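Local coordinates for FACT complex subunit (Chaetomium thermophilum var. thermophilum, PDB 4KHB), which forms the Spt16D domain of Spt16, pairing with Pob3N within FACT, a histone chaperone that probably reorganizes nucleosomes during transcription, replication and DNA repair, at residues A[9-22]-A[35-48]. Sequence-based numbering, arbitrary orientation.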
ATOM      1  N   PHE A   9       8.220  -8.423 -18.348  1.00 26.83           N
ATOM      2  CA  PHE A   9       6.968  -7.695 -18.503  1.00 14.06           C
ATOM      3  C   PHE A   9       6.978  -6.484 -17.580  1.00 18.73           C
ATOM      4  O   PHE A   9       7.850  -6.359 -16.717  1.00 18.49           O
ATOM      5  CB  PHE A   9       5.759  -8.592 -18.222  1.00 11.84           C
ATOM      6  CG  PHE A   9       5.818  -9.305 -16.906  1.00 16.94           C
ATOM      7  CD1 PHE A   9       5.349  -8.701 -15.748  1.00 13.10           C
ATOM      8  CD2 PHE A   9       6.320 -10.594 -16.832  1.00 15.76           C
ATOM      9  CE1 PHE A   9       5.396  -9.365 -14.536  1.00 15.71           C
ATOM     10  CE2 PHE A   9       6.370 -11.265 -15.627  1.00 18.21           C
ATOM     11  CZ  PHE A   9       5.905 -10.649 -14.476  1.00 16.66           C
ATOM     12  N   GLU A  10       6.009  -5.593 -17.764  1.00 12.57           N
ATOM     13  CA  GLU A  10       5.958  -4.340 -17.020  1.00 17.75           C
ATOM     14  C   GLU A  10       4.552  -3.761 -17.097  1.00 12.39           C
ATOM     15  O   GLU A  10       4.028  -3.540 -18.192  1.00 13.70           O
ATOM     16  CB  GLU A  10       6.963  -3.351 -17.620  1.00 19.18           C
ATOM     17  CG  GLU A  10       6.667  -1.890 -17.321  1.00 30.41           C
ATOM     18  CD  GLU A  10       7.633  -0.957 -18.021  1.00 43.87           C
ATOM     19  OE1 GLU A  10       7.166   0.042 -18.604  1.00 46.00           O
ATOM     20  OE2 GLU A  10       8.854  -1.228 -17.999  1.00 39.81           O
ATOM     21  N   SER A  11       3.941  -3.519 -15.941  1.00  8.37           N
ATOM     22  CA  SER A  11       2.575  -3.019 -15.901  1.00 19.11           C
ATOM     23  C   SER A  11       2.513  -1.568 -16.367  1.00 12.73           C
ATOM     24  O   SER A  11       1.924  -1.264 -17.405  1.00 17.56           O
ATOM     25  CB  SER A  11       1.990  -3.154 -14.493  1.00 11.62           C
ATOM     26  OG  SER A  11       1.891  -4.514 -14.105  1.00 10.97           O
ATOM     27  N   TYR A  12       3.134  -0.680 -15.595  1.00 10.01           N
ATOM     28  CA  TYR A  12       3.115   0.747 -15.902  1.00 13.80           C
ATOM     29  C   TYR A  12       4.514   1.358 -15.821  1.00 16.25           C
ATOM     30  O   TYR A  12       5.408   0.802 -15.175  1.00 17.45           O
ATOM     31  CB  TYR A  12       2.178   1.487 -14.940  1.00 12.57           C
ATOM     32  CG  TYR A  12       0.749   0.992 -14.942  1.00 13.16           C
ATOM     33  CD1 TYR A  12      -0.106   1.271 -16.000  1.00 14.83           C
ATOM     34  CD2 TYR A  12       0.258   0.248 -13.880  1.00 10.92           C
ATOM     35  CE1 TYR A  12      -1.413   0.819 -15.997  1.00 12.70           C
ATOM     36  CE2 TYR A  12      -1.044  -0.208 -13.866  1.00 12.41           C
ATOM     37  CZ  TYR A  12      -1.873   0.081 -14.927  1.00 16.69           C
ATOM     38  OH  TYR A  12      -3.171  -0.373 -14.915  1.00 17.22           O
ATOM     39  N   LYS A  13       4.700   2.492 -16.490  1.00 17.29           N
ATOM     40  CA  LYS A  13       5.970   3.211 -16.461  1.00 25.34           C
ATOM     41  C   LYS A  13       5.799   4.503 -15.657  1.00 22.86           C
ATOM     42  O   LYS A  13       6.733   4.965 -15.001  1.00 33.23           O
ATOM     43  CB  LYS A  13       6.432   3.527 -17.884  1.00 23.04           C
ATOM     44  CG  LYS A  13       7.871   3.097 -18.173  1.00 41.28           C
ATOM     45  CD  LYS A  13       8.782   3.274 -16.971  1.00 35.17           C
ATOM     46  CE  LYS A  13      10.238   3.045 -17.336  1.00 33.94           C
ATOM     47  NZ  LYS A  13      11.126   3.173 -16.149  1.00 31.66           N
ATOM     48  N   ARG A  14       4.596   5.076 -15.711  1.00 20.55           N
ATOM     49  CA  ARG A  14       4.311   6.362 -15.071  1.00 27.82           C
ATOM     50  C   ARG A  14       3.028   6.347 -14.246  1.00 27.26           C
ATOM     51  O   ARG A  14       2.122   5.550 -14.500  1.00 29.40           O
ATOM     52  CB  ARG A  14       4.179   7.459 -16.132  1.00 27.61           C
ATOM     53  CG  ARG A  14       5.470   7.953 -16.748  1.00 36.10           C
ATOM     54  CD  ARG A  14       5.162   8.972 -17.839  1.00 46.47           C
ATOM     55  NE  ARG A  14       4.394  10.117 -17.354  1.00 55.60           N
ATOM     56  CZ  ARG A  14       4.808  11.377 -17.432  1.00 49.04           C
ATOM     57  NH1 ARG A  14       5.972  11.654 -18.003  1.00 55.80           N
ATOM     58  NH2 ARG A  14       4.052  12.364 -16.970  1.00 45.69           N
ATOM     59  N   ASP A  15       2.963   7.239 -13.258  1.00 23.54           N
ATOM     60  CA  ASP A  15       1.805   7.342 -12.372  1.00 26.54           C
ATOM     61  C   ASP A  15       0.509   7.670 -13.122  1.00 27.70           C
ATOM     62  O   ASP A  15      -0.559   7.157 -12.783  1.00 33.96           O
ATOM     63  CB  ASP A  15       2.064   8.379 -11.272  1.00 29.11           C
ATOM     64  CG  ASP A  15       3.034   7.877 -10.210  1.00 38.31           C
ATOM     65  OD1 ASP A  15       2.780   6.795  -9.637  1.00 29.95           O
ATOM     66  OD2 ASP A  15       4.048   8.561  -9.949  1.00 39.16           O
ATOM     67  N   ASN A  16       0.607   8.521 -14.142  1.00 22.90           N
ATOM     68  CA  ASN A  16      -0.574   8.965 -14.885  1.00 31.72           C
ATOM     69  C   ASN A  16      -1.201   7.906 -15.790  1.00 29.25           C
ATOM     70  O   ASN A  16      -2.229   8.155 -16.424  1.00 34.11           O
ATOM     71  CB  ASN A  16      -0.293  10.263 -15.662  1.00 28.26           C
ATOM     72  CG  ASN A  16       0.685  10.067 -16.817  1.00 34.49           C
ATOM     73  OD1 ASN A  16       1.143   8.956 -17.090  1.00 43.04           O
ATOM     74  ND2 ASN A  16       1.003  11.156 -17.505  1.00 33.30           N
ATOM     75  N   GLN A  17      -0.580   6.731 -15.849  1.00 28.85           N
ATOM     76  CA  GLN A  17      -1.119   5.630 -16.638  1.00 28.24           C
ATOM     77  C   GLN A  17      -2.038   4.742 -15.813  1.00 26.76           C
ATOM     78  O   GLN A  17      -2.655   3.818 -16.342  1.00 31.48           O
ATOM     79  CB  GLN A  17       0.001   4.783 -17.249  1.00 30.07           C
ATOM     80  CG  GLN A  17       1.261   5.540 -17.597  1.00 28.63           C
ATOM     81  CD  GLN A  17       2.335   4.630 -18.160  1.00 28.28           C
ATOM     82  OE1 GLN A  17       3.136   4.068 -17.417  1.00 25.34           O
ATOM     83  NE2 GLN A  17       2.355   4.481 -19.477  1.00 37.57           N
ATOM     84  N   LEU A  18      -2.113   5.015 -14.514  1.00 26.02           N
ATOM     85  CA  LEU A  18      -3.020   4.285 -13.640  1.00 28.18           C
ATOM     86  C   LEU A  18      -4.462   4.675 -13.955  1.00 30.62           C
ATOM     87  O   LEU A  18      -4.754   5.850 -14.190  1.00 30.56           O
ATOM     88  CB  LEU A  18      -2.683   4.550 -12.168  1.00 21.48           C
ATOM     89  CG  LEU A  18      -1.454   3.798 -11.650  1.00 25.78           C
ATOM     90  CD1 LEU A  18      -0.921   4.384 -10.347  1.00 27.05           C
ATOM     91  CD2 LEU A  18      -1.786   2.329 -11.476  1.00 25.79           C
ATOM     92  N   PRO A  19      -5.369   3.684 -13.971  1.00 29.37           N
ATOM     93  CA  PRO A  19      -6.798   3.918 -14.229  1.00 24.72           C
ATOM     94  C   PRO A  19      -7.391   4.871 -13.194  1.00 25.53           C
ATOM     95  O   PRO A  19      -7.125   4.710 -12.006  1.00 25.14           O
ATOM     96  CB  PRO A  19      -7.428   2.526 -14.090  1.00 21.93           C
ATOM     97  CG  PRO A  19      -6.304   1.549 -14.070  1.00 22.05           C
ATOM     98  CD  PRO A  19      -5.044   2.265 -13.735  1.00 22.87           C
ATOM     99  N   PRO A  20      -8.174   5.867 -13.645  1.00 36.62           N
ATOM    100  CA  PRO A  20      -8.655   6.952 -12.777  1.00 28.99           C
ATOM    101  C   PRO A  20      -9.471   6.499 -11.564  1.00 30.64           C
ATOM    102  O   PRO A  20      -9.489   7.213 -10.560  1.00 35.26           O
ATOM    103  CB  PRO A  20      -9.532   7.787 -13.720  1.00 30.68           C
ATOM    104  CG  PRO A  20      -8.955   7.539 -15.067  1.00 29.79           C
ATOM    105  CD  PRO A  20      -8.558   6.087 -15.050  1.00 29.07           C
ATOM    106  N   LYS A  21     -10.126   5.344 -11.650  1.00 28.69           N
ATOM    107  CA  LYS A  21     -10.933   4.847 -10.539  1.00 33.43           C
ATOM    108  C   LYS A  21     -10.068   4.325  -9.393  1.00 37.32           C
ATOM    109  O   LYS A  21     -10.586   3.906  -8.354  1.00 35.66           O
ATOM    110  CB  LYS A  21     -11.912   3.765 -11.002  1.00 34.86           C
ATOM    111  CG  LYS A  21     -13.051   4.265 -11.869  1.00 49.26           C
ATOM    112  CD  LYS A  21     -14.092   3.171 -12.031  1.00 58.62           C
ATOM    113  CE  LYS A  21     -15.362   3.708 -12.653  1.00 59.70           C
ATOM    114  NZ  LYS A  21     -16.512   3.412 -11.753  1.00 57.36           N
ATOM    115  N   VAL A  22      -8.753   4.341  -9.594  1.00 32.37           N
ATOM    116  CA  VAL A  22      -7.790   4.041  -8.538  1.00 29.84           C
ATOM    117  C   VAL A  22      -7.991   4.926  -7.305  1.00 30.40           C
ATOM    118  O   VAL A  22      -7.772   4.490  -6.172  1.00 28.78           O
ATOM    119  CB  VAL A  22      -6.339   4.175  -9.082  1.00 23.43           C
ATOM    120  CG1 VAL A  22      -5.436   4.917  -8.112  1.00 29.95           C
ATOM    121  CG2 VAL A  22      -5.768   2.812  -9.450  1.00 20.71           C
ATOM    122  N   THR A  35      -3.114  -6.103 -16.144  1.00 15.39           N
ATOM    123  CA  THR A  35      -2.728  -5.753 -14.787  1.00 16.93           C
ATOM    124  C   THR A  35      -3.957  -5.584 -13.899  1.00 17.26           C
ATOM    125  O   THR A  35      -5.001  -5.095 -14.344  1.00 17.65           O
ATOM    126  CB  THR A  35      -1.912  -4.434 -14.786  1.00 16.80           C
ATOM    127  OG1 THR A  35      -0.742  -4.583 -15.601  1.00 21.20           O
ATOM    128  CG2 THR A  35      -1.502  -4.038 -13.375  1.00 16.29           C
ATOM    129  N   ILE A  36      -3.827  -6.009 -12.645  1.00 11.20           N
ATOM    130  CA  ILE A  36      -4.803  -5.690 -11.613  1.00 16.52           C
ATOM    131  C   ILE A  36      -4.154  -4.713 -10.634  1.00 16.74           C
ATOM    132  O   ILE A  36      -2.939  -4.754 -10.418  1.00 15.42           O
ATOM    133  CB  ILE A  36      -5.325  -6.953 -10.883  1.00 13.48           C
ATOM    134  CG1 ILE A  36      -4.277  -7.506  -9.914  1.00 13.11           C
ATOM    135  CG2 ILE A  36      -5.721  -8.022 -11.890  1.00 15.92           C
ATOM    136  CD1 ILE A  36      -4.798  -8.621  -9.016  1.00 16.12           C
ATOM    137  N   VAL A  37      -4.958  -3.826 -10.057  1.00 13.35           N
ATOM    138  CA  VAL A  37      -4.449  -2.821  -9.129  1.00 13.78           C
ATOM    139  C   VAL A  37      -5.101  -2.993  -7.768  1.00 16.58           C
ATOM    140  O   VAL A  37      -6.313  -2.833  -7.624  1.00 17.14           O
ATOM    141  CB  VAL A  37      -4.695  -1.385  -9.640  1.00 15.80           C
ATOM    142  CG1 VAL A  37      -4.095  -0.375  -8.675  1.00 11.18           C
ATOM    143  CG2 VAL A  37      -4.121  -1.203 -11.033  1.00  9.50           C
ATOM    144  N   LEU A  38      -4.290  -3.327  -6.769  1.00 10.24           N
ATOM    145  CA  LEU A  38      -4.813  -3.629  -5.447  1.00 11.55           C
ATOM    146  C   LEU A  38      -4.539  -2.492  -4.470  1.00 13.48           C
ATOM    147  O   LEU A  38      -3.430  -1.956  -4.421  1.00 10.51           O
ATOM    148  CB  LEU A  38      -4.223  -4.945  -4.935  1.00  8.15           C
ATOM    149  CG  LEU A  38      -4.338  -6.086  -5.949  1.00 16.41           C
ATOM    150  CD1 LEU A  38      -3.656  -7.355  -5.471  1.00 10.16           C
ATOM    151  CD2 LEU A  38      -5.799  -6.353  -6.262  1.00 15.57           C
ATOM    152  N   PRO A  39      -5.560  -2.121  -3.687  1.00 13.91           N
ATOM    153  CA  PRO A  39      -5.448  -1.026  -2.720  1.00 13.87           C
ATOM    154  C   PRO A  39      -4.790  -1.491  -1.424  1.00 12.18           C
ATOM    155  O   PRO A  39      -5.389  -2.249  -0.659  1.00 12.22           O
ATOM    156  CB  PRO A  39      -6.908  -0.636  -2.475  1.00 16.71           C
ATOM    157  CG  PRO A  39      -7.677  -1.904  -2.704  1.00 14.10           C
ATOM    158  CD  PRO A  39      -6.933  -2.658  -3.774  1.00 17.12           C
ATOM    159  N   ILE A  40      -3.560  -1.047  -1.191  1.00 13.28           N
ATOM    160  CA  ILE A  40      -2.833  -1.440   0.009  1.00 12.02           C
ATOM    161  C   ILE A  40      -2.386  -0.223   0.812  1.00 10.52           C
ATOM    162  O   ILE A  40      -1.464   0.498   0.414  1.00 12.66           O
ATOM    163  CB  ILE A  40      -1.607  -2.317  -0.334  1.00 10.49           C
ATOM    164  CG1 ILE A  40      -2.042  -3.547  -1.138  1.00 10.78           C
ATOM    165  CG2 ILE A  40      -0.879  -2.754   0.929  1.00  6.61           C
ATOM    166  CD1 ILE A  40      -0.894  -4.412  -1.632  1.00  7.18           C
ATOM    167  N   MET A  41      -3.057  -0.008   1.943  1.00 12.34           N
ATOM    168  CA  MET A  41      -2.729   1.068   2.879  1.00 10.97           C
ATOM    169  C   MET A  41      -2.729   2.449   2.230  1.00 15.93           C
ATOM    170  O   MET A  41      -1.858   3.279   2.504  1.00 14.47           O
ATOM    171  CB  MET A  41      -1.392   0.789   3.569  1.00  9.35           C
ATOM    172  CG  MET A  41      -1.411  -0.480   4.411  1.00 11.97           C
ATOM    173  SD  MET A  41      -2.504  -0.345   5.840  1.00 18.97           S
ATOM    174  CE  MET A  41      -2.904  -2.069   6.149  1.00  5.29           C
ATOM    175  N   GLY A  42      -3.718   2.687   1.373  1.00 15.07           N
ATOM    176  CA  GLY A  42      -3.895   3.993   0.771  1.00 16.49           C
ATOM    177  C   GLY A  42      -3.144   4.131  -0.534  1.00 15.34           C
ATOM    178  O   GLY A  42      -3.068   5.219  -1.110  1.00 15.27           O
ATOM    179  N   ARG A  43      -2.586   3.022  -1.003  1.00 12.06           N
ATOM    180  CA  ARG A  43      -1.760   3.043  -2.198  1.00 15.55           C
ATOM    181  C   ARG A  43      -2.251   2.014  -3.203  1.00 11.69           C
ATOM    182  O   ARG A  43      -2.438   0.843  -2.869  1.00 10.36           O
ATOM    183  CB  ARG A  43      -0.298   2.784  -1.829  1.00 13.85           C
ATOM    184  CG  ARG A  43       0.648   2.695  -3.017  1.00 19.21           C
ATOM    185  CD  ARG A  43       2.100   2.732  -2.562  1.00 14.33           C
ATOM    186  NE  ARG A  43       2.367   3.898  -1.723  1.00 19.77           N
ATOM    187  CZ  ARG A  43       2.556   5.129  -2.187  1.00 20.35           C
ATOM    188  NH1 ARG A  43       2.511   5.366  -3.491  1.00 17.65           N
ATOM    189  NH2 ARG A  43       2.790   6.127  -1.345  1.00 12.50           N
ATOM    190  N   PRO A  44      -2.461   2.458  -4.448  1.00 13.73           N
ATOM    191  CA  PRO A  44      -2.837   1.577  -5.556  1.00 13.24           C
ATOM    192  C   PRO A  44      -1.639   0.782  -6.050  1.00 12.05           C
ATOM    193  O   PRO A  44      -0.732   1.357  -6.654  1.00 13.26           O
ATOM    194  CB  PRO A  44      -3.299   2.556  -6.637  1.00 15.00           C
ATOM    195  CG  PRO A  44      -2.582   3.839  -6.324  1.00 18.44           C
ATOM    196  CD  PRO A  44      -2.425   3.879  -4.837  1.00 17.24           C
ATOM    197  N   VAL A  45      -1.639  -0.525  -5.809  1.00  8.39           N
ATOM    198  CA  VAL A  45      -0.486  -1.346  -6.155  1.00  8.65           C
ATOM    199  C   VAL A  45      -0.786  -2.276  -7.323  1.00  9.04           C
ATOM    200  O   VAL A  45      -1.673  -3.125  -7.238  1.00  7.77           O
ATOM    201  CB  VAL A  45       0.001  -2.170  -4.953  1.00  9.30           C
ATOM    202  CG1 VAL A  45       1.252  -2.950  -5.323  1.00  5.80           C
ATOM    203  CG2 VAL A  45       0.270  -1.262  -3.765  1.00 13.17           C
ATOM    204  N   PRO A  46      -0.034  -2.114  -8.422  1.00  9.52           N
ATOM    205  CA  PRO A  46      -0.201  -2.932  -9.627  1.00 10.95           C
ATOM    206  C   PRO A  46       0.398  -4.321  -9.465  1.00 11.50           C
ATOM    207  O   PRO A  46       1.471  -4.457  -8.878  1.00  7.85           O
ATOM    208  CB  PRO A  46       0.588  -2.157 -10.697  1.00  7.11           C
ATOM    209  CG  PRO A  46       0.880  -0.810 -10.098  1.00  9.10           C
ATOM    210  CD  PRO A  46       0.940  -1.028  -8.625  1.00  8.62           C
ATOM    211  N   PHE A  47      -0.294  -5.334  -9.976  1.00  9.70           N
ATOM    212  CA  PHE A  47       0.274  -6.669 -10.098  1.00 12.07           C
ATOM    213  C   PHE A  47      -0.042  -7.207 -11.487  1.00 10.53           C
ATOM    214  O   PHE A  47      -1.207  -7.290 -11.885  1.00 10.81           O
ATOM    215  CB  PHE A  47      -0.274  -7.600  -9.014  1.00  9.95           C
ATOM    216  CG  PHE A  47       0.252  -7.307  -7.635  1.00 13.27           C
ATOM    217  CD1 PHE A  47       1.482  -7.811  -7.228  1.00 10.86           C
ATOM    218  CD2 PHE A  47      -0.479  -6.531  -6.746  1.00 10.32           C
ATOM    219  CE1 PHE A  47       1.974  -7.547  -5.955  1.00 10.99           C
ATOM    220  CE2 PHE A  47       0.006  -6.264  -5.472  1.00  7.83           C
ATOM    221  CZ  PHE A  47       1.234  -6.771  -5.079  1.00  9.77           C
ATOM    222  N   HIS A  48       1.001  -7.562 -12.229  1.00 13.86           N
ATOM    223  CA  HIS A  48       0.835  -8.033 -13.598  1.00 13.67           C
ATOM    224  C   HIS A  48       0.235  -9.432 -13.601  1.00 13.37           C
ATOM    225  O   HIS A  48       0.434 -10.197 -12.658  1.00  9.04           O
ATOM    226  CB  HIS A  48       2.181  -8.022 -14.321  1.00 12.17           C
ATOM    227  CG  HIS A  48       2.070  -8.109 -15.812  1.00 15.58           C
ATOM    228  ND1 HIS A  48       1.871  -9.300 -16.476  1.00 14.63           N
ATOM    229  CD2 HIS A  48       2.141  -7.153 -16.766  1.00 12.95           C
ATOM    230  CE1 HIS A  48       1.820  -9.072 -17.777  1.00 17.10           C
ATOM    231  NE2 HIS A  48       1.980  -7.777 -17.980  1.00 14.11           N
TER
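F9 lies across the imidazole of H48 at the end of strand 43-48, its ring plane tilted by 32° from the histidine's. CB of F9 sits over the imidazole face, a CH-pi contact 4.0 Å from the H48 ring centroid; CG of F9 lies 4.0 Å from ND1 of H48; further out, CD1 comes down on CG of H48 at 3.3 Å, near the rim of that face, and CE1 reaches back to CB of H48. The H48 side chain extends away from its own backbone N (chi1 -164°), which brings the ring under F9, while ND1 bonds to the backbone N of N50. Cutting H48 back to an alanine is likely to take away the surface under F9 and the acceptor for N50 N. S11 OG lies 3.0 Å from T35 OG1, but it bonds to R106 O of the Pob3N chain, and T35 OG1 to N33 O. The Y12 ring presents its edge to P46 CG, and its hydroxyl passes V37 CG2 to bond D30 OD2. Beyond it, V22 packs CG1 on P44 CB (3.5 Å) and CG2 on V37 CG1. The loop 9-22 thus lines one side of the hairpin 35-48 in this PH-like domain; from the other side I36 and L38 pack on strand 63-70.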